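Local coordinates for Bak protein (Grouper iridovirus, PDB 5VMN) that inhibits apoptosis of the host cell as a viral Bcl-2 protein that sequesters Bim exclusively, at residues A[71-82]-A[94-102]. Numbering follows the deposited sequence.
Sequences ILILLGISQLYF and ITEQLERFF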
loop_
_atom_site.group_PDB
_atom_site.type_symbol
_atom_site.label_atom_id
_atom_site.label_comp_id
_atom_site.label_asym_id
_atom_site.label_seq_id
_atom_site.Cartn_x
_atom_site.Cartn_y
_atom_site.Cartn_z
ATOM N N ILE A 71 -6.329 3.567 1.608
ATOM C CA ILE A 71 -5.231 2.971 0.863
ATOM C C ILE A 71 -3.899 3.321 1.524
ATOM O O ILE A 71 -3.012 2.468 1.655
ATOM C CB ILE A 71 -5.291 3.421 -0.611
ATOM C CG1 ILE A 71 -6.430 2.664 -1.289
ATOM C CG2 ILE A 71 -3.965 3.196 -1.301
ATOM C CD1 ILE A 71 -6.736 3.097 -2.715
ATOM N N LEU A 72 -3.743 4.576 1.964
ATOM C CA LEU A 72 -2.484 4.973 2.566
ATOM C C LEU A 72 -2.295 4.308 3.931
ATOM O O LEU A 72 -1.158 4.010 4.311
ATOM C CB LEU A 72 -2.408 6.498 2.668
ATOM C CG LEU A 72 -2.269 7.208 1.317
ATOM C CD1 LEU A 72 -2.523 8.715 1.491
ATOM C CD2 LEU A 72 -0.902 6.985 0.729
ATOM N N ILE A 73 -3.383 4.044 4.651
ATOM C CA ILE A 73 -3.280 3.275 5.901
ATOM C C ILE A 73 -2.797 1.868 5.593
ATOM O O ILE A 73 -1.888 1.352 6.245
ATOM C CB ILE A 73 -4.612 3.277 6.648
ATOM C CG1 ILE A 73 -4.893 4.664 7.245
ATOM C CG2 ILE A 73 -4.630 2.205 7.738
ATOM C CD1 ILE A 73 -6.306 4.812 7.756
ATOM N N LEU A 74 -3.344 1.233 4.545
ATOM C CA LEU A 74 -2.885 -0.111 4.194
ATOM C C LEU A 74 -1.405 -0.107 3.838
ATOM O O LEU A 74 -0.636 -0.991 4.262
ATOM C CB LEU A 74 -3.722 -0.653 3.031
ATOM C CG LEU A 74 -3.217 -1.980 2.471
ATOM C CD1 LEU A 74 -3.358 -3.078 3.513
ATOM C CD2 LEU A 74 -3.955 -2.331 1.172
ATOM N N LEU A 75 -0.973 0.873 3.047
ATOM C CA LEU A 75 0.436 0.939 2.717
ATOM C C LEU A 75 1.281 1.149 3.970
ATOM O O LEU A 75 2.361 0.565 4.099
ATOM C CB LEU A 75 0.676 2.056 1.692
ATOM C CG LEU A 75 0.007 1.873 0.336
ATOM C CD1 LEU A 75 0.309 3.092 -0.531
ATOM C CD2 LEU A 75 0.506 0.641 -0.341
ATOM N N GLY A 76 0.839 2.021 4.873
ATOM C CA GLY A 76 1.635 2.308 6.049
ATOM C C GLY A 76 1.781 1.094 6.942
ATOM O O GLY A 76 2.826 0.891 7.556
ATOM N N ILE A 77 0.714 0.311 7.067
ATOM C CA ILE A 77 0.789 -0.961 7.801
ATOM C C ILE A 77 1.755 -1.908 7.101
ATOM O O ILE A 77 2.601 -2.554 7.734
ATOM C CB ILE A 77 -0.612 -1.580 7.929
ATOM C CG1 ILE A 77 -1.484 -0.742 8.849
ATOM C CG2 ILE A 77 -0.537 -3.015 8.513
ATOM C CD1 ILE A 77 -2.920 -1.054 8.703
ATOM N N SER A 78 1.639 -2.017 5.782
ATOM C CA SER A 78 2.560 -2.870 5.050
ATOM C C SER A 78 4.008 -2.448 5.280
ATOM O O SER A 78 4.901 -3.298 5.391
ATOM C CB SER A 78 2.235 -2.850 3.552
ATOM O OG SER A 78 0.894 -3.267 3.346
ATOM N N GLN A 79 4.270 -1.134 5.284
ATOM C CA GLN A 79 5.622 -0.637 5.531
ATOM C C GLN A 79 6.145 -1.025 6.908
ATOM O O GLN A 79 7.314 -1.420 7.053
ATOM C CB GLN A 79 5.640 0.886 5.379
ATOM C CG GLN A 79 7.005 1.516 5.624
ATOM C CD GLN A 79 7.992 1.196 4.552
ATOM O OE1 GLN A 79 8.025 1.857 3.520
ATOM N NE2 GLN A 79 8.818 0.182 4.783
ATOM N N LEU A 80 5.292 -0.951 7.927
ATOM C CA LEU A 80 5.720 -1.335 9.266
ATOM C C LEU A 80 6.065 -2.819 9.320
ATOM O O LEU A 80 7.090 -3.205 9.904
ATOM C CB LEU A 80 4.634 -0.964 10.273
ATOM C CG LEU A 80 4.472 0.553 10.470
ATOM C CD1 LEU A 80 3.209 0.847 11.238
ATOM C CD2 LEU A 80 5.660 1.119 11.253
ATOM N N TYR A 81 5.253 -3.664 8.677
ATOM C CA TYR A 81 5.617 -5.079 8.583
ATOM C C TYR A 81 6.931 -5.267 7.840
ATOM O O TYR A 81 7.765 -6.080 8.244
ATOM C CB TYR A 81 4.526 -5.872 7.860
ATOM C CG TYR A 81 3.391 -6.355 8.731
ATOM C CD1 TYR A 81 3.607 -7.287 9.729
ATOM C CD2 TYR A 81 2.087 -5.968 8.475
ATOM C CE1 TYR A 81 2.550 -7.762 10.488
ATOM C CE2 TYR A 81 1.027 -6.433 9.243
ATOM C CZ TYR A 81 1.273 -7.342 10.227
ATOM O OH TYR A 81 0.231 -7.831 10.963
ATOM N N PHE A 82 7.101 -4.565 6.714
ATOM C CA PHE A 82 8.291 -4.733 5.890
ATOM C C PHE A 82 9.539 -4.315 6.651
ATOM O O PHE A 82 10.549 -5.035 6.666
ATOM C CB PHE A 82 8.100 -3.915 4.607
ATOM C CG PHE A 82 9.114 -4.174 3.538
ATOM C CD1 PHE A 82 10.320 -3.503 3.540
ATOM C CD2 PHE A 82 8.819 -5.019 2.480
ATOM C CE1 PHE A 82 11.238 -3.686 2.523
ATOM C CE2 PHE A 82 9.732 -5.199 1.449
ATOM C CZ PHE A 82 10.945 -4.540 1.482
ATOM N N ILE A 94 5.376 -9.959 1.529
ATOM C CA ILE A 94 4.621 -8.740 1.810
ATOM C C ILE A 94 4.328 -7.996 0.515
ATOM O O ILE A 94 3.195 -7.562 0.260
ATOM C CB ILE A 94 5.385 -7.851 2.808
ATOM C CG1 ILE A 94 5.346 -8.459 4.202
ATOM C CG2 ILE A 94 4.784 -6.464 2.882
ATOM C CD1 ILE A 94 6.423 -7.943 5.114
ATOM N N THR A 95 5.354 -7.825 -0.320
ATOM C CA THR A 95 5.160 -7.107 -1.579
ATOM C C THR A 95 4.195 -7.852 -2.491
ATOM O O THR A 95 3.328 -7.240 -3.122
ATOM C CB THR A 95 6.499 -6.900 -2.285
ATOM O OG1 THR A 95 7.044 -8.164 -2.659
ATOM C CG2 THR A 95 7.463 -6.212 -1.380
ATOM N N GLU A 96 4.316 -9.180 -2.557
ATOM C CA GLU A 96 3.399 -9.959 -3.382
ATOM C C GLU A 96 1.984 -9.889 -2.845
ATOM O O GLU A 96 1.030 -9.839 -3.628
ATOM C CB GLU A 96 3.852 -11.423 -3.461
ATOM C CG GLU A 96 5.220 -11.612 -4.066
ATOM C CD GLU A 96 5.700 -13.062 -4.016
ATOM O OE1 GLU A 96 6.370 -13.460 -4.981
ATOM O OE2 GLU A 96 5.415 -13.791 -3.030
ATOM N N GLN A 97 1.827 -9.895 -1.510
ATOM C CA GLN A 97 0.505 -9.763 -0.914
ATOM C C GLN A 97 -0.117 -8.418 -1.295
ATOM O O GLN A 97 -1.305 -8.340 -1.642
ATOM C CB GLN A 97 0.605 -9.907 0.619
ATOM C CG GLN A 97 0.943 -11.328 1.141
ATOM C CD GLN A 97 1.282 -11.404 2.669
ATOM O OE1 GLN A 97 1.112 -10.447 3.411
ATOM N NE2 GLN A 97 1.801 -12.542 3.099
ATOM N N LEU A 98 0.683 -7.352 -1.251
ATOM C CA LEU A 98 0.207 -6.025 -1.647
ATOM C C LEU A 98 -0.225 -6.005 -3.099
ATOM O O LEU A 98 -1.311 -5.517 -3.435
ATOM C CB LEU A 98 1.306 -4.990 -1.447
ATOM C CG LEU A 98 1.233 -4.058 -0.277
ATOM C CD1 LEU A 98 2.329 -3.041 -0.431
ATOM C CD2 LEU A 98 -0.094 -3.388 -0.180
ATOM N N GLU A 99 0.628 -6.521 -3.984
ATOM C CA GLU A 99 0.281 -6.539 -5.399
ATOM C C GLU A 99 -1.020 -7.295 -5.628
ATOM O O GLU A 99 -1.876 -6.850 -6.405
ATOM C CB GLU A 99 1.420 -7.158 -6.204
ATOM C CG GLU A 99 2.685 -6.315 -6.176
ATOM C CD GLU A 99 3.930 -7.067 -6.620
ATOM O OE1 GLU A 99 3.976 -8.304 -6.475
ATOM O OE2 GLU A 99 4.871 -6.413 -7.110
ATOM N N ARG A 100 -1.194 -8.433 -4.944
ATOM C CA ARG A 100 -2.403 -9.225 -5.113
ATOM C C ARG A 100 -3.633 -8.418 -4.717
ATOM O O ARG A 100 -4.673 -8.484 -5.391
ATOM C CB ARG A 100 -2.289 -10.521 -4.286
ATOM C CG ARG A 100 -2.948 -11.766 -4.854
ATOM C CD ARG A 100 -2.280 -13.054 -4.319
ATOM N NE ARG A 100 -2.079 -12.977 -2.870
ATOM C CZ ARG A 100 -0.942 -13.248 -2.219
ATOM N NH1 ARG A 100 0.154 -13.647 -2.858
ATOM N NH2 ARG A 100 -0.910 -13.120 -0.899
ATOM N N PHE A 101 -3.537 -7.641 -3.635
ATOM C CA PHE A 101 -4.677 -6.834 -3.221
ATOM C C PHE A 101 -5.054 -5.841 -4.311
ATOM O O PHE A 101 -6.234 -5.694 -4.650
ATOM C CB PHE A 101 -4.376 -6.080 -1.922
ATOM C CG PHE A 101 -5.447 -5.086 -1.553
ATOM C CD1 PHE A 101 -6.657 -5.529 -1.051
ATOM C CD2 PHE A 101 -5.271 -3.734 -1.770
ATOM C CE1 PHE A 101 -7.656 -4.648 -0.731
ATOM C CE2 PHE A 101 -6.269 -2.831 -1.440
ATOM C CZ PHE A 101 -7.470 -3.295 -0.923
ATOM N N PHE A 102 -4.065 -5.128 -4.851
ATOM C CA PHE A 102 -4.374 -4.043 -5.777
ATOM C C PHE A 102 -4.762 -4.561 -7.153
ATOM O O PHE A 102 -5.387 -3.832 -7.929
ATOM C CB PHE A 102 -3.190 -3.072 -5.880
ATOM C CG PHE A 102 -3.070 -2.161 -4.689
ATOM C CD1 PHE A 102 -3.984 -1.140 -4.487
ATOM C CD2 PHE A 102 -2.081 -2.350 -3.757
ATOM C CE1 PHE A 102 -3.907 -0.328 -3.385
ATOM C CE2 PHE A 102 -1.979 -1.519 -2.664
ATOM C CZ PHE A 102 -2.914 -0.519 -2.455
#
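Segments 71-82 and 94-102 run nearly antiparallel, their axes approaching to 10.7 Å with 165° between their N-to-C directions, and the CA atoms close from 9.7 Å between I71 and F102 to 6.8 Å between F82 and I94. At the wider end larger side chains make the contact. The CD2 methyl of L74 lies 3.5 Å from CD2 and CE2 of F101, with CG anti to the backbone N (chi1 173°) and CD2 anti to CA. F102 is met by three aliphatic chains: I71 brings CG2 to the ring edge, 4.0 Å from CZ, while L74 and L75 approach obliquely with their CD2 methyls. The ring of F101 adds its CD2 over the centre of one face of F102, and W117 meets F102 edge-to-face.

These segments belong to consecutive helices, 68-84 and 88-103, in the all-helical Bcl-2 fold, and the contact is buried near the molecule's centre. Helix 53-60 lies alongside, touching L74, S78, L98 and F101. Midway, small S78 leaves room for L98, whose CD2 comes 3.7 Å from S78 OG. That hydroxyl suits an apolar seam because it turns back to its own helix, donating to L74 O at 2.9 Å; this oxygen also accepts from S78 N, on the opposite face of its carbonyl plane. Where the backbones are nearer, the branched chain of I94 packs against helix 68-84: CD1 rests 3.8 Å from F82 CA and touches Y81 CB, while CG2 sits at the edge of the F82 ring. T95 offers its methyl obliquely to the same ring, its hydroxyl hydrogen-bonded to T92 O.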